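Local coordinates for lumazine protein (Photobacterium kishitanii, PDB 3A3G), which binds a ribityl-lumazine chromophore and acts as an antenna protein that shifts the bioluminescence of bacterial luciferase to shorter wavelength, at residues Gly10-Ile15 with His24-Pro29; Cys47-Val52 with Phe61-Ala66; Asn68-Arg73 with Gly100-Val105; Gly96-Asn101 with Asn179-Asn184. All coordinates share one frame; numbering follows the deposited sequence.

Contacts 1 and 2 are consecutive strand pairings of the N-terminal six-stranded barrel and adjoin through strands 22-27 and 58-63, where H24 O and F61 N, 2.8 Å apart, probably hydrogen-bond. Contact 1 is partly buried and held by main-chain bonds, with lysines along its outer side. Contact 2 is buried; its two strands splay apart, and the lumazine and a water fill the polar roles between them. Contacts 3 and 4, also buried, share G100 and N101 and involve the second lumazine-binding repeat: contact 3 brings the two repeats together by methyl packing around the ribityl end, whereas contact 4 depends on one carboxylate gripping a turn. Contacts 2, 3 and 4 all touch the ligand.

Contact 1: residues Gly10-Ile15 with His24-Pro29; sequences GIIKKI and HGITFP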
# COMPACT_ATOMS: atom_id res chain seq x y z
N GLY A 10 -6.16 -5.66 -5.70
CA GLY A 10 -7.02 -5.16 -6.78
C GLY A 10 -6.19 -4.85 -8.02
O GLY A 10 -4.96 -4.66 -7.95
N ILE A 11 -6.85 -4.84 -9.16
CA ILE A 11 -6.20 -4.50 -10.43
C ILE A 11 -6.88 -3.26 -11.01
O ILE A 11 -8.09 -3.24 -11.17
CB ILE A 11 -6.33 -5.67 -11.49
CG1 ILE A 11 -5.96 -7.03 -10.88
CG2 ILE A 11 -5.49 -5.33 -12.76
CD1 ILE A 11 -4.42 -7.26 -10.82
N ILE A 12 -6.10 -2.24 -11.33
CA ILE A 12 -6.65 -0.98 -11.78
C ILE A 12 -7.23 -1.22 -13.16
O ILE A 12 -6.56 -1.76 -14.04
CB ILE A 12 -5.55 0.12 -11.84
CG1 ILE A 12 -4.98 0.37 -10.44
CG2 ILE A 12 -6.14 1.45 -12.45
CD1 ILE A 12 -3.92 1.50 -10.42
N LYS A 13 -8.50 -0.88 -13.30
CA LYS A 13 -9.24 -1.10 -14.55
C LYS A 13 -9.33 0.19 -15.36
O LYS A 13 -9.24 0.16 -16.57
CB LYS A 13 -10.64 -1.64 -14.23
CG LYS A 13 -11.38 -2.05 -15.48
CD LYS A 13 -12.52 -2.92 -15.14
CE LYS A 13 -13.01 -3.77 -16.36
NZ LYS A 13 -14.41 -4.15 -15.96
N LYS A 14 -9.54 1.32 -14.69
CA LYS A 14 -9.66 2.59 -15.41
C LYS A 14 -9.02 3.70 -14.56
O LYS A 14 -9.01 3.61 -13.33
CB LYS A 14 -11.14 3.01 -15.62
CG LYS A 14 -12.19 1.94 -15.45
CD LYS A 14 -13.43 2.39 -16.15
CE LYS A 14 -14.35 1.24 -16.44
NZ LYS A 14 -15.74 1.75 -16.35
N ILE A 15 -8.57 4.76 -15.22
CA ILE A 15 -8.08 5.94 -14.53
C ILE A 15 -8.56 7.14 -15.29
O ILE A 15 -8.42 7.20 -16.51
CB ILE A 15 -6.55 5.98 -14.48
CG1 ILE A 15 -5.98 4.75 -13.76
CG2 ILE A 15 -6.05 7.24 -13.75
CD1 ILE A 15 -4.59 4.45 -14.18
N HIS A 24 -9.81 6.41 -9.74
CA HIS A 24 -9.37 5.07 -10.12
C HIS A 24 -10.51 4.06 -9.91
O HIS A 24 -11.15 4.03 -8.85
CB HIS A 24 -8.10 4.65 -9.32
CG HIS A 24 -6.87 5.45 -9.64
ND1 HIS A 24 -5.59 4.96 -9.47
CD2 HIS A 24 -6.71 6.75 -10.06
CE1 HIS A 24 -4.71 5.89 -9.81
NE2 HIS A 24 -5.37 6.99 -10.15
N GLY A 25 -10.76 3.23 -10.92
CA GLY A 25 -11.69 2.13 -10.82
C GLY A 25 -10.82 0.88 -10.73
O GLY A 25 -9.95 0.62 -11.59
N ILE A 26 -11.04 0.14 -9.68
CA ILE A 26 -10.16 -0.97 -9.36
C ILE A 26 -11.01 -2.23 -9.32
O ILE A 26 -11.97 -2.29 -8.58
CB ILE A 26 -9.42 -0.71 -7.99
CG1 ILE A 26 -8.61 0.61 -8.06
CG2 ILE A 26 -8.46 -1.88 -7.69
CD1 ILE A 26 -8.02 1.11 -6.71
N THR A 27 -10.66 -3.24 -10.12
CA THR A 27 -11.31 -4.56 -9.93
C THR A 27 -10.94 -5.25 -8.61
O THR A 27 -9.77 -5.53 -8.35
CB THR A 27 -10.96 -5.53 -11.11
OG1 THR A 27 -11.29 -4.89 -12.34
CG2 THR A 27 -11.77 -6.86 -11.01
N PHE A 28 -11.94 -5.57 -7.81
CA PHE A 28 -11.77 -6.19 -6.48
C PHE A 28 -12.07 -7.67 -6.53
O PHE A 28 -12.96 -8.10 -7.27
CB PHE A 28 -12.74 -5.56 -5.44
CG PHE A 28 -12.20 -4.34 -4.72
CD1 PHE A 28 -11.38 -3.42 -5.37
CD2 PHE A 28 -12.57 -4.09 -3.38
CE1 PHE A 28 -10.92 -2.29 -4.69
CE2 PHE A 28 -12.12 -3.00 -2.70
CZ PHE A 28 -11.30 -2.09 -3.32
N PRO A 29 -11.38 -8.47 -5.70
CA PRO A 29 -11.73 -9.85 -5.60
C PRO A 29 -13.06 -10.02 -4.84
O PRO A 29 -13.46 -9.14 -4.06
CB PRO A 29 -10.54 -10.45 -4.83
CG PRO A 29 -10.04 -9.36 -4.02
CD PRO A 29 -10.22 -8.13 -4.86
O HOH W 1 -13.64 -5.83 -13.80
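A classic beta bulge interrupts the antiparallel hairpin of strands 8-17 and 22-27 in the N-terminal barrel: K13 and K14 both face G25, and the register shifts by one residue between the I12-I26 and K14-G25 pairs. The evidence is G25 O, which accepts from two successive amides, K13 N at 2.7 Å in the carbonyl plane and the longer K14 N at 3.2 Å. The return bond runs from G25 N to K14 O (3.0 Å) and is nearly straight, 169° at the hydrogen. Before the bulge, I11 and T27 form a hydrogen-bonded pair, joined in both directions.

I12, I15, H24 and I26 share one face of the sheet. I12 and I26 meet through their CG1 atoms, while the CD1 of I12 reaches obliquely to the imidazole of H24. Q22 accepts a hydrogen bond at NE2 of that ring, and strand 80-84 covers I12 and I26 through V81. Near the bulge, K13 extends with CG anti to its backbone N (chi1 -173°), carrying NZ to a water that also binds T27 OG1. On the same side of the sheet as I12, I15 CG1 sits over one face of the H24 ring, above its centre, as a CH-pi contact, 4.1 Å from the centroid and 1° off the normal.

Contact 2: residues Cys47-Val52 with Phe61-Ala66; sequences CSLTVV and FDIDQA. With DLZ (1-deoxy-1-(6,7-dimethyl-2,4-dioxo-3,4-dihydropteridin-8(2H)-yl)-D-ribitol), chain C.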
# COMPACT_ATOMS: atom_id res chain seq x y z
N CYS A 47 -3.01 3.46 1.67
CA CYS A 47 -3.55 4.82 1.75
C CYS A 47 -5.03 4.77 2.02
O CYS A 47 -5.80 4.10 1.31
CB CYS A 47 -3.27 5.60 0.43
SG CYS A 47 -3.86 7.33 0.45
N SER A 48 -5.45 5.48 3.06
CA SER A 48 -6.88 5.62 3.36
C SER A 48 -7.65 6.42 2.29
O SER A 48 -7.33 7.59 2.02
CB SER A 48 -7.05 6.25 4.74
OG SER A 48 -8.41 6.33 5.04
N LEU A 49 -8.66 5.77 1.68
CA LEU A 49 -9.45 6.34 0.60
C LEU A 49 -10.91 5.94 0.80
O LEU A 49 -11.17 4.93 1.47
CB LEU A 49 -8.95 5.85 -0.78
CG LEU A 49 -7.48 6.09 -1.19
CD1 LEU A 49 -7.23 5.37 -2.56
CD2 LEU A 49 -7.16 7.60 -1.27
N THR A 50 -11.82 6.73 0.24
CA THR A 50 -13.28 6.48 0.35
C THR A 50 -13.83 5.95 -0.96
O THR A 50 -13.65 6.60 -1.99
CB THR A 50 -13.97 7.82 0.74
OG1 THR A 50 -13.29 8.37 1.88
CG2 THR A 50 -15.49 7.64 1.12
N VAL A 51 -14.53 4.82 -0.91
CA VAL A 51 -15.27 4.32 -2.08
C VAL A 51 -16.33 5.34 -2.50
O VAL A 51 -17.18 5.77 -1.69
CB VAL A 51 -15.95 2.94 -1.82
CG1 VAL A 51 -16.82 2.46 -3.07
CG2 VAL A 51 -14.95 1.86 -1.35
N VAL A 52 -16.24 5.75 -3.76
CA VAL A 52 -17.16 6.71 -4.39
C VAL A 52 -18.32 5.98 -5.14
O VAL A 52 -19.46 6.46 -5.16
CB VAL A 52 -16.32 7.65 -5.30
CG1 VAL A 52 -17.14 8.34 -6.36
CG2 VAL A 52 -15.66 8.68 -4.44
N PHE A 61 -12.40 5.09 -6.56
CA PHE A 61 -11.95 6.04 -5.55
C PHE A 61 -11.52 7.31 -6.23
O PHE A 61 -10.93 7.25 -7.30
CB PHE A 61 -10.74 5.49 -4.77
CG PHE A 61 -11.00 4.21 -4.06
CD1 PHE A 61 -11.31 4.22 -2.72
CD2 PHE A 61 -10.86 2.99 -4.70
CE1 PHE A 61 -11.53 3.03 -2.01
CE2 PHE A 61 -11.09 1.78 -4.01
CZ PHE A 61 -11.40 1.80 -2.68
N ASP A 62 -11.76 8.45 -5.57
CA ASP A 62 -11.18 9.70 -6.01
C ASP A 62 -9.95 10.02 -5.20
O ASP A 62 -10.01 10.09 -3.96
CB ASP A 62 -12.19 10.84 -5.86
CG ASP A 62 -13.19 10.85 -6.95
OD1 ASP A 62 -12.81 10.41 -8.08
OD2 ASP A 62 -14.34 11.29 -6.70
N ILE A 63 -8.84 10.20 -5.89
CA ILE A 63 -7.58 10.57 -5.26
C ILE A 63 -7.42 12.07 -5.51
O ILE A 63 -7.24 12.54 -6.65
CB ILE A 63 -6.39 9.78 -5.84
CG1 ILE A 63 -6.65 8.25 -5.69
CG2 ILE A 63 -5.09 10.18 -5.11
CD1 ILE A 63 -7.13 7.65 -6.95
N ASP A 64 -7.50 12.80 -4.41
CA ASP A 64 -7.48 14.25 -4.42
C ASP A 64 -6.59 14.76 -3.29
O ASP A 64 -5.43 15.12 -3.51
CB ASP A 64 -8.93 14.81 -4.36
CG ASP A 64 -9.84 14.18 -3.28
OD1 ASP A 64 -9.47 13.99 -2.08
OD2 ASP A 64 -11.04 13.97 -3.62
N GLN A 65 -7.09 14.69 -2.06
CA GLN A 65 -6.28 15.02 -0.89
C GLN A 65 -4.94 14.29 -0.87
O GLN A 65 -3.89 14.86 -0.48
CB GLN A 65 -7.05 14.68 0.37
CG GLN A 65 -6.40 15.25 1.60
CD GLN A 65 -7.11 14.87 2.87
OE1 GLN A 65 -8.30 14.57 2.87
NE2 GLN A 65 -6.38 14.91 3.98
N ALA A 66 -4.95 13.01 -1.30
CA ALA A 66 -3.73 12.18 -1.27
C ALA A 66 -2.79 12.36 -2.47
O ALA A 66 -1.71 11.76 -2.50
CB ALA A 66 -4.12 10.60 -1.13
C7 DLZ C . -8.34 10.14 5.00
C7A DLZ C . -8.77 10.04 3.68
C5A DLZ C . -10.00 9.45 3.41
C6 DLZ C . -10.76 8.91 4.47
N5 DLZ C . -10.47 9.41 2.08
C4A DLZ C . -9.69 9.91 1.00
C4 DLZ C . -10.07 9.83 -0.36
O4 DLZ C . -11.11 9.31 -0.77
N3 DLZ C . -9.27 10.40 -1.34
C2 DLZ C . -8.09 11.01 -1.01
O2 DLZ C . -7.37 11.50 -1.86
N1 DLZ C . -7.70 11.06 0.30
C8 DLZ C . -8.48 10.51 1.30
N8 DLZ C . -8.02 10.61 2.60
C1' DLZ C . -6.71 11.29 2.80
C2' DLZ C . -5.50 10.40 2.46
O2' DLZ C . -5.50 9.18 3.23
C3' DLZ C . -4.23 11.18 2.83
O3' DLZ C . -4.31 12.37 2.08
C4' DLZ C . -2.94 10.47 2.45
O4' DLZ C . -2.70 9.29 3.23
C5' DLZ C . -1.75 11.42 2.66
O5' DLZ C . -0.66 10.82 1.97
O HOH W 2 -12.69 8.69 -2.86
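L49 lies across the F61 ring at about a right angle, its CB 3.5 Å from CD1 in an oblique approach. V51 adds CG2 beside CE1 and CZ of the same ring, and T50 N lies in the ring plane at its edge. The F61 CG is anti to its carbonyl carbon (chi1 -60°), which carries the phenyl toward strand 47-55 although its CB does not point there. Farther along, L49 CD1 reaches I63 CG1, and C47 SG packs on A66 CB at 3.6 Å. At the other end V52 CG2 lies against the D62 carboxylate, whose OD1 is salt-bridged to R23.

These residues belong to the hairpin of strands 47-55 and 58-63 in the N-terminal barrel, opened here to hold the lumazine. Their axes run at 134°, and D62 N is 4.5 Å from T50 O, too far for a direct bond. A water sits between them, accepting from D62 N and lying near both T50 O and the ligand's O4.

The polar edge of the lumazine ring is read by main chain from both segments. T50 N donates a hydrogen bond to O4 at 2.9 Å, and the ligand's N3 donates to D62 O at 2.7 Å, almost straight at 173°. O2 is gripped twice, by D64 N at 2.9 Å and A66 N at 2.9 Å. L49 CD2 approaches the ring at N3 and C2, 3.5 Å from each, and S48 O accepts from the ribityl O2'.

Contact 3: residues Asn68-Arg73 with Gly100-Val105; sequences NTTTFR and GNIKGV. With DLZ (1-deoxy-1-(6,7-dimethyl-2,4-dioxo-3,4-dihydropteridin-8(2H)-yl)-D-ribitol), chain C.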
# COMPACT_ATOMS: atom_id res chain seq x y z
N ASN A 68 -0.65 14.27 -3.85
CA ASN A 68 0.73 14.81 -3.83
C ASN A 68 1.75 14.05 -2.99
O ASN A 68 2.97 14.38 -3.00
CB ASN A 68 0.69 16.28 -3.35
CG ASN A 68 -0.03 17.17 -4.31
OD1 ASN A 68 -0.99 17.84 -3.93
ND2 ASN A 68 0.36 17.13 -5.57
N THR A 69 1.26 13.04 -2.26
CA THR A 69 2.05 12.35 -1.26
C THR A 69 2.00 10.82 -1.40
O THR A 69 2.40 10.11 -0.47
CB THR A 69 1.60 12.74 0.18
OG1 THR A 69 0.17 12.60 0.32
CG2 THR A 69 1.92 14.22 0.46
N THR A 70 1.50 10.34 -2.54
CA THR A 70 1.29 8.91 -2.81
C THR A 70 1.68 8.58 -4.25
O THR A 70 1.92 9.49 -5.06
CB THR A 70 -0.16 8.47 -2.57
OG1 THR A 70 -1.04 9.18 -3.45
CG2 THR A 70 -0.59 8.66 -1.10
N THR A 71 1.71 7.30 -4.60
CA THR A 71 2.11 6.89 -5.95
C THR A 71 0.96 6.89 -6.97
O THR A 71 1.20 6.69 -8.13
CB THR A 71 2.69 5.47 -5.93
OG1 THR A 71 1.71 4.60 -5.35
CG2 THR A 71 3.98 5.43 -5.11
N PHE A 72 -0.28 7.13 -6.53
CA PHE A 72 -1.44 6.95 -7.40
C PHE A 72 -1.34 7.72 -8.73
O PHE A 72 -1.68 7.14 -9.76
CB PHE A 72 -2.78 7.28 -6.73
CG PHE A 72 -3.16 6.34 -5.63
CD1 PHE A 72 -3.82 5.14 -5.91
CD2 PHE A 72 -2.88 6.67 -4.31
CE1 PHE A 72 -4.19 4.26 -4.82
CE2 PHE A 72 -3.23 5.81 -3.22
CZ PHE A 72 -3.88 4.59 -3.49
N ARG A 73 -0.86 8.96 -8.69
CA ARG A 73 -0.77 9.83 -9.87
C ARG A 73 0.01 9.17 -11.02
O ARG A 73 -0.26 9.44 -12.18
CB ARG A 73 -0.13 11.18 -9.46
CG ARG A 73 -0.17 12.29 -10.48
CD ARG A 73 0.25 13.65 -9.84
NE ARG A 73 1.37 13.50 -8.91
CZ ARG A 73 1.64 14.36 -7.92
NH1 ARG A 73 0.86 15.42 -7.73
NH2 ARG A 73 2.68 14.16 -7.11
N GLY A 100 -3.24 4.63 7.70
CA GLY A 100 -3.55 4.96 6.29
C GLY A 100 -3.16 6.40 5.94
O GLY A 100 -3.47 6.90 4.86
N ASN A 101 -2.47 7.06 6.86
CA ASN A 101 -1.89 8.35 6.54
C ASN A 101 -0.50 8.18 5.94
O ASN A 101 0.46 7.96 6.66
CB ASN A 101 -1.78 9.27 7.76
CG ASN A 101 -1.46 10.75 7.32
OD1 ASN A 101 -2.24 11.34 6.58
ND2 ASN A 101 -0.33 11.28 7.72
N ILE A 102 -0.40 8.28 4.62
CA ILE A 102 0.88 8.05 3.92
C ILE A 102 1.74 9.30 4.06
O ILE A 102 1.30 10.41 3.75
CB ILE A 102 0.69 7.71 2.44
CG1 ILE A 102 -0.08 6.38 2.24
CG2 ILE A 102 2.09 7.61 1.70
CD1 ILE A 102 0.64 5.15 2.90
N LYS A 103 2.95 9.11 4.58
CA LYS A 103 3.84 10.21 4.92
C LYS A 103 4.48 10.71 3.65
O LYS A 103 4.73 11.91 3.51
CB LYS A 103 4.92 9.76 5.89
CG LYS A 103 4.36 9.09 7.11
CD LYS A 103 3.33 9.98 7.88
CE LYS A 103 2.88 9.25 9.14
NZ LYS A 103 1.47 9.52 9.55
N GLY A 104 4.69 9.79 2.72
CA GLY A 104 5.21 10.20 1.42
C GLY A 104 5.68 9.06 0.58
O GLY A 104 5.56 7.90 0.99
N VAL A 105 6.17 9.39 -0.61
CA VAL A 105 6.68 8.39 -1.57
C VAL A 105 8.20 8.15 -1.37
O VAL A 105 8.95 9.09 -1.17
CB VAL A 105 6.38 8.82 -3.07
CG1 VAL A 105 7.06 7.94 -4.04
CG2 VAL A 105 4.92 8.77 -3.34
C7 DLZ C . -8.34 10.14 5.00
C7A DLZ C . -8.77 10.04 3.68
C5A DLZ C . -10.00 9.45 3.41
C6 DLZ C . -10.76 8.91 4.47
N5 DLZ C . -10.47 9.41 2.08
C4A DLZ C . -9.69 9.91 1.00
C4 DLZ C . -10.07 9.83 -0.36
O4 DLZ C . -11.11 9.31 -0.77
N3 DLZ C . -9.27 10.40 -1.34
C2 DLZ C . -8.09 11.01 -1.01
O2 DLZ C . -7.37 11.50 -1.86
N1 DLZ C . -7.70 11.06 0.30
C8 DLZ C . -8.48 10.51 1.30
N8 DLZ C . -8.02 10.61 2.60
C1' DLZ C . -6.71 11.29 2.80
C2' DLZ C . -5.50 10.40 2.46
O2' DLZ C . -5.50 9.18 3.23
C3' DLZ C . -4.23 11.18 2.83
O3' DLZ C . -4.31 12.37 2.08
C4' DLZ C . -2.94 10.47 2.45
O4' DLZ C . -2.70 9.29 3.23
C5' DLZ C . -1.75 11.42 2.66
O5' DLZ C . -0.66 10.82 1.97
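I102 and T69 close on the end of the ribityl chain from the two segments. The backbone of I102 holds it twice: its N donates to the ligand's O4' at 2.9 Å, nearly straight at 170°, and its O accepts from O5' at 2.7 Å. T69 OG1 stands 2.6 Å from O5', a hydrogen bond whose proton is not settled because A66 O is also within reach. The terminal hydroxyl is therefore set between a main-chain carbonyl of one repeat and a threonine of the other.

Behind this shell the segments meet through methyl groups and carbonyl oxygen. T69 O is approached by I102 CG2 at 3.3 Å and by G104 CA at 3.4 Å, the latter a CA-H...O contact with 142° at the hydrogen. T70 places CG2 anti to its carbonyl carbon while its OG1 (chi1 61°) turns to A66 O. That methyl crosses I102 at about a right angle, 3.9 Å from CB, and comes within 3.8 Å of the ligand's O5'. V105 CG2 covers the T70-T71 peptide, 3.4 Å from T70 C, and also touches the T71 methyl.

Outside both segments, T71 N donates to N179 OD1, tying the 68-73 loop to strand 177-182. K103 and G104 both face V180 of that strand in a classic beta bulge, at the start of strand 104-114, while C47 of strand 47-55 packs on T70 and I102.

Contact 4: residues Gly96-Asn101 with Asn179-Asn184; sequences GALTGN and NVETLN. With DLZ (1-deoxy-1-(6,7-dimethyl-2,4-dioxo-3,4-dihydropteridin-8(2H)-yl)-D-ribitol), chain C.
With CG anti to the backbone N (chi1 -179°) and the chain extended beyond it, E181 reaches straight from its strand to the turn at T99-G100. The T99 side chain has chi1 of 62°, setting OG1 between its own backbone N and carbonyl carbon, where it can serve two partners. It donates to E181 OE2 at 2.6 Å, from above the carboxylate plane by 43°, and accepts from N101 N, 3.1 Å away, closing an ST turn.

The main chain adds a second pair of bonds. T99 N meets OE2 at 2.8 Å on the syn side, close to the carboxylate plane, and G100 N meets OE1 at 2.9 Å, also syn but tilted farther out of the plane. OE2 thus accepts from two donors, and both oxygens are tied to successive amides, which fixes the rotation of the group. Three donors around a buried carboxylate would probably favour its charged form. N101 O rests 3.4 Å from E181 CG, beside the aliphatic part of the chain.

L98 sets its CB against E181 OE1, the two side chains running at a slant to each other, and its CD2 meets L183 CD2 at 3.5 Å; that same L183 methyl approaches A97 O at 3.4 Å.

The turn lies before strand 104-114 and hangs on strand 177-182. G100 also bonds with S48 of strand 47-55, while S144 of strand 143-146 is touched by L98 and L183.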
# COMPACT_ATOMS: atom_id res chain seq x y z
N GLY A 96 2.65 -2.61 14.59
CA GLY A 96 2.63 -2.03 13.27
C GLY A 96 1.23 -1.67 12.80
O GLY A 96 0.94 -1.84 11.61
N ALA A 97 0.37 -1.19 13.70
CA ALA A 97 -0.97 -0.77 13.26
C ALA A 97 -0.81 0.43 12.31
O ALA A 97 0.02 1.28 12.53
CB ALA A 97 -1.87 -0.40 14.46
N LEU A 98 -1.60 0.45 11.23
CA LEU A 98 -1.52 1.54 10.25
C LEU A 98 -2.72 2.49 10.37
O LEU A 98 -3.85 2.09 10.70
CB LEU A 98 -1.37 0.98 8.80
CG LEU A 98 -0.18 0.08 8.50
CD1 LEU A 98 -0.14 -0.35 6.99
CD2 LEU A 98 1.14 0.77 8.91
N THR A 99 -2.48 3.77 10.14
CA THR A 99 -3.58 4.71 10.12
C THR A 99 -4.09 4.93 8.69
O THR A 99 -5.24 5.34 8.50
CB THR A 99 -3.18 6.09 10.70
OG1 THR A 99 -2.15 6.64 9.89
CG2 THR A 99 -2.75 5.97 12.17
N GLY A 100 -3.24 4.63 7.70
CA GLY A 100 -3.55 4.96 6.29
C GLY A 100 -3.16 6.40 5.94
O GLY A 100 -3.47 6.90 4.86
N ASN A 101 -2.47 7.06 6.86
CA ASN A 101 -1.89 8.35 6.54
C ASN A 101 -0.50 8.18 5.94
O ASN A 101 0.46 7.96 6.66
CB ASN A 101 -1.78 9.27 7.76
CG ASN A 101 -1.46 10.75 7.32
OD1 ASN A 101 -2.24 11.34 6.58
ND2 ASN A 101 -0.33 11.28 7.72
N ASN A 179 4.39 3.72 -1.27
CA ASN A 179 3.77 4.61 -0.29
C ASN A 179 4.35 4.26 1.05
O ASN A 179 4.28 3.11 1.45
CB ASN A 179 2.23 4.36 -0.22
CG ASN A 179 1.50 4.89 -1.41
OD1 ASN A 179 1.99 5.81 -2.09
ND2 ASN A 179 0.33 4.29 -1.72
N VAL A 180 4.94 5.21 1.75
CA VAL A 180 5.50 4.90 3.08
C VAL A 180 4.61 5.44 4.21
O VAL A 180 4.26 6.63 4.23
CB VAL A 180 6.96 5.48 3.25
CG1 VAL A 180 7.54 5.15 4.64
CG2 VAL A 180 7.86 4.99 2.11
N GLU A 181 4.24 4.57 5.14
CA GLU A 181 3.70 5.07 6.41
C GLU A 181 4.71 4.80 7.54
O GLU A 181 5.14 3.65 7.77
CB GLU A 181 2.30 4.52 6.74
CG GLU A 181 1.75 5.11 8.10
CD GLU A 181 0.34 4.76 8.45
OE1 GLU A 181 -0.38 4.13 7.63
OE2 GLU A 181 -0.07 5.15 9.56
N THR A 182 5.13 5.88 8.19
CA THR A 182 6.00 5.76 9.37
C THR A 182 5.11 5.77 10.62
O THR A 182 4.01 6.35 10.64
CB THR A 182 7.09 6.86 9.47
OG1 THR A 182 6.48 8.15 9.35
CG2 THR A 182 8.15 6.72 8.34
N LEU A 183 5.61 5.09 11.65
CA LEU A 183 4.84 4.71 12.82
C LEU A 183 5.77 4.88 13.99
O LEU A 183 6.33 3.88 14.47
CB LEU A 183 4.49 3.22 12.79
CG LEU A 183 4.10 2.62 11.46
CD1 LEU A 183 4.25 1.14 11.57
CD2 LEU A 183 2.67 3.02 11.18
N ASN A 184 5.94 6.11 14.46
CA ASN A 184 5.22 7.28 13.96
C ASN A 184 6.01 8.50 14.37
O ASN A 184 6.67 8.48 15.42
CB ASN A 184 3.78 7.35 14.53
CG ASN A 184 3.75 7.69 16.02
OD1 ASN A 184 2.93 8.51 16.46
ND2 ASN A 184 4.65 7.06 16.80
C7 DLZ C . -8.34 10.14 5.00
C7A DLZ C . -8.77 10.04 3.68
C5A DLZ C . -10.00 9.45 3.41
C6 DLZ C . -10.76 8.91 4.47
N5 DLZ C . -10.47 9.41 2.08
C4A DLZ C . -9.69 9.91 1.00
C4 DLZ C . -10.07 9.83 -0.36
O4 DLZ C . -11.11 9.31 -0.77
N3 DLZ C . -9.27 10.40 -1.34
C2 DLZ C . -8.09 11.01 -1.01
O2 DLZ C . -7.37 11.50 -1.86
N1 DLZ C . -7.70 11.06 0.30
C8 DLZ C . -8.48 10.51 1.30
N8 DLZ C . -8.02 10.61 2.60
C1' DLZ C . -6.71 11.29 2.80
C2' DLZ C . -5.50 10.40 2.46
O2' DLZ C . -5.50 9.18 3.23
C3' DLZ C . -4.23 11.18 2.83
O3' DLZ C . -4.31 12.37 2.08
C4' DLZ C . -2.94 10.47 2.45
O4' DLZ C . -2.70 9.29 3.23
C5' DLZ C . -1.75 11.42 2.66
O5' DLZ C . -0.66 10.82 1.97